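Long-range contact in annexin A8 (Homo sapiens, PDB 1W3W), which binds calcium and acidic phospholipids and acts as an anticoagulant that indirectly inhibits the thromboplastin-specific complex of the blood coagulation cascade: residues K292-S304 against Y315-P327. Residues are numbered along the deposited sequence; the frame is centred on the assembly and turned at random.
Sequences KCHFKKMYGKTLS and YKNALLSLVGSDP
Asp326 sets its carboxylate against Ser304 at the start of helix 303-310. Its OD1 takes two bonds from Ser304: the backbone N at 2.9 Å, nearly along the C-O axis, and the hydroxyl OG at 2.7 Å, on the lone pair anti to OD2. OG reaches it by lying beside its own backbone N (chi1 -65°). Asp326 OD2 accepts from a water 2.7 Å away that also donates to Lys292 O and satisfies Leu303 N. The side chains of Thr302, the N-cap residue, and Asp326 run in opposite directions, Thr302 CB 3.5 Å from Asp326 OD1; a second water joins Thr302 OG1 to Asp326 O. Helices 288-299, 303-310 and 313-323 are the last three of the five-helix bundle of the fourth annexin repeat, and the tail beyond Gly324 folds back over the junction of the first two. Lys292 secures the turn: bent at chi3 (74°), it brings NZ to Val323 O (2.8 Å) and Ser325 O (2.7 Å), the latter met from above the carbonyl plane. A methionine here would probably leave both carbonyls without their ammonium donor and the turn freer to shift. A third water lies within bonding distance of Ser304 OG, Gly324 O and, farther off, Leu320 O, and can donate to two at a time. Further along, Lys296 NZ donates to Pro327 O at 2.6 Å and forms a longer salt bridge with the terminal OXT.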
loop_
_atom_site.group_PDB
_atom_site.type_symbol
_atom_site.label_atom_id
_atom_site.label_comp_id
_atom_site.label_asym_id
_atom_site.label_seq_id
_atom_site.Cartn_x
_atom_site.Cartn_y
_atom_site.Cartn_z
ATOM N N LYS A 292 -8.924 -6.769 9.065
ATOM C CA LYS A 292 -8.956 -7.959 9.915
ATOM C C LYS A 292 -10.279 -8.695 9.757
ATOM O O LYS A 292 -10.303 -9.910 9.645
ATOM C CB LYS A 292 -8.735 -7.579 11.375
ATOM C CG LYS A 292 -7.254 -7.320 11.720
ATOM C CD LYS A 292 -7.103 -6.414 12.955
ATOM C CE LYS A 292 -7.433 -7.151 14.229
ATOM N NZ LYS A 292 -7.316 -6.286 15.432
ATOM N N CYS A 293 -11.373 -7.941 9.736
ATOM C CA CYS A 293 -12.704 -8.503 9.573
ATOM C C CYS A 293 -12.880 -9.192 8.215
ATOM O O CYS A 293 -13.398 -10.329 8.125
ATOM C CB CYS A 293 -13.734 -7.403 9.747
ATOM S SG CYS A 293 -15.423 -7.975 9.570
ATOM N N HIS A 294 -12.439 -8.504 7.164
ATOM C CA HIS A 294 -12.516 -9.021 5.802
ATOM C C HIS A 294 -11.649 -10.260 5.619
ATOM O O HIS A 294 -12.058 -11.201 4.941
ATOM C CB HIS A 294 -12.139 -7.946 4.772
ATOM C CG HIS A 294 -13.283 -7.055 4.397
ATOM N ND1 HIS A 294 -13.584 -5.900 5.086
ATOM C CD2 HIS A 294 -14.227 -7.173 3.432
ATOM C CE1 HIS A 294 -14.648 -5.330 4.548
ATOM N NE2 HIS A 294 -15.058 -6.084 3.544
ATOM N N PHE A 295 -10.468 -10.269 6.228
ATOM C CA PHE A 295 -9.572 -11.423 6.158
ATOM C C PHE A 295 -10.257 -12.688 6.695
ATOM O O PHE A 295 -10.183 -13.753 6.084
ATOM C CB PHE A 295 -8.310 -11.158 6.978
ATOM C CG PHE A 295 -7.174 -12.051 6.641
ATOM C CD1 PHE A 295 -6.208 -11.645 5.738
ATOM C CD2 PHE A 295 -7.063 -13.309 7.225
ATOM C CE1 PHE A 295 -5.155 -12.465 5.426
ATOM C CE2 PHE A 295 -6.023 -14.132 6.913
ATOM C CZ PHE A 295 -5.058 -13.707 6.008
ATOM N N LYS A 296 -10.889 -12.544 7.856
ATOM C CA LYS A 296 -11.638 -13.619 8.515
ATOM C C LYS A 296 -12.771 -14.130 7.648
ATOM O O LYS A 296 -12.953 -15.340 7.512
ATOM C CB LYS A 296 -12.249 -13.122 9.833
ATOM C CG LYS A 296 -11.582 -13.641 11.061
ATOM C CD LYS A 296 -12.369 -13.240 12.309
ATOM C CE LYS A 296 -12.885 -14.459 13.033
ATOM N NZ LYS A 296 -13.222 -14.127 14.420
ATOM N N LYS A 297 -13.538 -13.204 7.086
ATOM C CA LYS A 297 -14.694 -13.554 6.263
ATOM C C LYS A 297 -14.272 -14.297 5.009
ATOM O O LYS A 297 -14.904 -15.281 4.635
ATOM C CB LYS A 297 -15.494 -12.314 5.856
ATOM C CG LYS A 297 -16.303 -11.660 6.978
ATOM C CD LYS A 297 -17.672 -11.145 6.451
ATOM C CE LYS A 297 -18.604 -10.658 7.571
ATOM N NZ LYS A 297 -17.942 -10.499 8.900
ATOM N N MET A 298 -13.185 -13.849 4.377
ATOM C CA MET A 298 -12.769 -14.377 3.084
ATOM C C MET A 298 -12.041 -15.710 3.212
ATOM O O MET A 298 -12.209 -16.581 2.370
ATOM C CB MET A 298 -11.871 -13.373 2.340
ATOM C CG MET A 298 -12.540 -12.021 2.045
ATOM S SD MET A 298 -11.303 -10.700 1.703
ATOM C CE MET A 298 -10.695 -11.374 0.175
ATOM N N TYR A 299 -11.253 -15.877 4.268
ATOM C CA TYR A 299 -10.336 -17.010 4.376
ATOM C C TYR A 299 -10.638 -17.998 5.513
ATOM O O TYR A 299 -9.969 -19.023 5.614
ATOM C CB TYR A 299 -8.901 -16.489 4.498
ATOM C CG TYR A 299 -8.509 -15.621 3.323
ATOM C CD1 TYR A 299 -8.111 -14.295 3.499
ATOM C CD2 TYR A 299 -8.563 -16.122 2.023
ATOM C CE1 TYR A 299 -7.783 -13.500 2.409
ATOM C CE2 TYR A 299 -8.230 -15.346 0.947
ATOM C CZ TYR A 299 -7.843 -14.036 1.141
ATOM O OH TYR A 299 -7.517 -13.272 0.042
ATOM N N GLY A 300 -11.618 -17.685 6.359
ATOM C CA GLY A 300 -12.010 -18.549 7.467
ATOM C C GLY A 300 -10.954 -18.721 8.554
ATOM O O GLY A 300 -10.952 -19.718 9.281
ATOM N N LYS A 301 -10.043 -17.760 8.645
ATOM C CA LYS A 301 -9.035 -17.718 9.699
ATOM C C LYS A 301 -8.592 -16.270 9.904
ATOM O O LYS A 301 -8.791 -15.432 9.022
ATOM C CB LYS A 301 -7.829 -18.572 9.335
ATOM C CG LYS A 301 -7.290 -18.366 7.933
ATOM C CD LYS A 301 -6.048 -19.241 7.691
ATOM C CE LYS A 301 -6.234 -20.237 6.545
ATOM N NZ LYS A 301 -6.225 -21.665 7.013
ATOM N N THR A 302 -8.000 -15.975 11.058
ATOM C CA THR A 302 -7.570 -14.606 11.360
ATOM C C THR A 302 -6.223 -14.246 10.716
ATOM O O THR A 302 -5.399 -15.108 10.438
ATOM C CB THR A 302 -7.474 -14.384 12.861
ATOM O OG1 THR A 302 -6.440 -15.210 13.403
ATOM C CG2 THR A 302 -8.770 -14.820 13.588
ATOM N N LEU A 303 -6.021 -12.950 10.493
ATOM C CA LEU A 303 -4.759 -12.409 10.029
ATOM C C LEU A 303 -3.602 -12.837 10.955
ATOM O O LEU A 303 -2.551 -13.277 10.499
ATOM C CB LEU A 303 -4.857 -10.877 9.994
ATOM C CG LEU A 303 -3.604 -10.117 9.571
ATOM C CD1 LEU A 303 -3.137 -10.566 8.218
ATOM C CD2 LEU A 303 -3.902 -8.621 9.574
ATOM N N SER A 304 -3.826 -12.714 12.257
ATOM C CA SER A 304 -2.822 -13.064 13.272
ATOM C C SER A 304 -2.376 -14.523 13.212
ATOM O O SER A 304 -1.206 -14.811 13.411
ATOM C CB SER A 304 -3.355 -12.743 14.664
ATOM O OG SER A 304 -3.541 -11.349 14.779
ATOM N N TYR A 315 10.311 -9.743 15.388
ATOM C CA TYR A 315 9.538 -9.324 14.227
ATOM C C TYR A 315 8.080 -9.742 14.373
ATOM O O TYR A 315 7.183 -8.915 14.299
ATOM C CB TYR A 315 10.167 -9.957 12.995
ATOM C CG TYR A 315 9.472 -9.770 11.684
ATOM C CD1 TYR A 315 9.079 -8.509 11.239
ATOM C CD2 TYR A 315 9.273 -10.864 10.842
ATOM C CE1 TYR A 315 8.457 -8.355 10.008
ATOM C CE2 TYR A 315 8.676 -10.715 9.616
ATOM C CZ TYR A 315 8.263 -9.461 9.198
ATOM O OH TYR A 315 7.687 -9.359 7.958
ATOM N N LYS A 316 7.856 -11.026 14.620
ATOM C CA LYS A 316 6.515 -11.547 14.871
ATOM C C LYS A 316 5.800 -10.819 15.991
ATOM O O LYS A 316 4.641 -10.456 15.854
ATOM C CB LYS A 316 6.579 -13.030 15.222
ATOM C CG LYS A 316 5.232 -13.681 15.425
ATOM C CD LYS A 316 5.188 -14.476 16.699
ATOM C CE LYS A 316 6.126 -15.662 16.641
ATOM N NZ LYS A 316 5.811 -16.652 17.708
ATOM N N ASN A 317 6.484 -10.613 17.105
ATOM C CA ASN A 317 5.837 -10.027 18.261
ATOM C C ASN A 317 5.478 -8.571 18.036
ATOM O O ASN A 317 4.448 -8.110 18.511
ATOM C CB ASN A 317 6.691 -10.208 19.507
ATOM C CG ASN A 317 6.717 -11.654 19.978
ATOM O OD1 ASN A 317 5.730 -12.394 19.828
ATOM N ND2 ASN A 317 7.849 -12.073 20.531
ATOM N N ALA A 318 6.309 -7.863 17.280
ATOM C CA ALA A 318 6.018 -6.497 16.903
ATOM C C ALA A 318 4.813 -6.452 15.956
ATOM O O ALA A 318 3.953 -5.599 16.100
ATOM C CB ALA A 318 7.238 -5.852 16.246
ATOM N N LEU A 319 4.749 -7.352 14.980
ATOM C CA LEU A 319 3.609 -7.372 14.052
ATOM C C LEU A 319 2.310 -7.621 14.801
ATOM O O LEU A 319 1.304 -6.947 14.553
ATOM C CB LEU A 319 3.777 -8.426 12.966
ATOM C CG LEU A 319 4.721 -8.099 11.809
ATOM C CD1 LEU A 319 4.926 -9.315 10.970
ATOM C CD2 LEU A 319 4.169 -6.977 10.960
ATOM N N LEU A 320 2.335 -8.575 15.731
ATOM C CA LEU A 320 1.138 -8.922 16.491
ATOM C C LEU A 320 0.717 -7.790 17.418
ATOM O O LEU A 320 -0.460 -7.581 17.616
ATOM C CB LEU A 320 1.356 -10.233 17.280
ATOM C CG LEU A 320 1.516 -11.508 16.441
ATOM C CD1 LEU A 320 1.867 -12.725 17.334
ATOM C CD2 LEU A 320 0.242 -11.801 15.661
ATOM N N SER A 321 1.678 -7.046 17.966
ATOM C CA SER A 321 1.385 -5.893 18.820
ATOM C C SER A 321 0.648 -4.815 18.020
ATOM O O SER A 321 -0.316 -4.224 18.503
ATOM C CB SER A 321 2.670 -5.349 19.438
ATOM O OG SER A 321 2.416 -4.306 20.358
ATOM N N LEU A 322 1.078 -4.606 16.773
ATOM C CA LEU A 322 0.452 -3.641 15.867
ATOM C C LEU A 322 -0.951 -4.051 15.466
ATOM O O LEU A 322 -1.863 -3.239 15.461
ATOM C CB LEU A 322 1.276 -3.520 14.583
ATOM C CG LEU A 322 2.392 -2.497 14.555
ATOM C CD1 LEU A 322 3.170 -2.690 13.265
ATOM C CD2 LEU A 322 1.838 -1.076 14.662
ATOM N N VAL A 323 -1.116 -5.322 15.120
ATOM C CA VAL A 323 -2.402 -5.853 14.685
ATOM C C VAL A 323 -3.420 -5.797 15.826
ATOM O O VAL A 323 -4.591 -5.532 15.600
ATOM C CB VAL A 323 -2.250 -7.297 14.142
ATOM C CG1 VAL A 323 -3.605 -7.927 13.850
ATOM C CG2 VAL A 323 -1.394 -7.302 12.870
ATOM N N GLY A 324 -2.961 -6.049 17.046
ATOM C CA GLY A 324 -3.816 -6.037 18.221
ATOM C C GLY A 324 -4.695 -7.272 18.339
ATOM O O GLY A 324 -4.517 -8.262 17.624
ATOM N N SER A 325 -5.658 -7.211 19.251
ATOM C CA SER A 325 -6.535 -8.353 19.497
ATOM C C SER A 325 -7.221 -8.815 18.201
ATOM O O SER A 325 -7.753 -8.019 17.447
ATOM C CB SER A 325 -7.578 -8.034 20.578
ATOM O OG SER A 325 -8.280 -9.224 20.924
ATOM N N ASP A 326 -7.188 -10.122 17.959
ATOM C CA ASP A 326 -7.678 -10.688 16.718
ATOM C C ASP A 326 -8.384 -12.029 16.979
ATOM O O ASP A 326 -7.907 -13.079 16.534
ATOM C CB ASP A 326 -6.475 -10.862 15.786
ATOM C CG ASP A 326 -6.855 -11.005 14.333
ATOM O OD1 ASP A 326 -5.941 -11.297 13.543
ATOM O OD2 ASP A 326 -8.004 -10.847 13.879
ATOM N N PRO A 327 -9.506 -12.004 17.707
ATOM C CA PRO A 327 -10.216 -13.242 18.036
ATOM C C PRO A 327 -10.866 -13.881 16.814
ATOM O O PRO A 327 -11.366 -13.156 15.940
ATOM C CB PRO A 327 -11.297 -12.792 19.037
ATOM C CG PRO A 327 -11.006 -11.400 19.360
ATOM C CD PRO A 327 -10.202 -10.823 18.241
ATOM O OXT PRO A 327 -10.859 -15.111 16.760
HETATM O O HOH W 1 -8.275 -11.331 11.228
HETATM O O HOH W 2 -6.162 -14.959 16.122
HETATM O O HOH W 3 -2.453 -10.039 16.980
#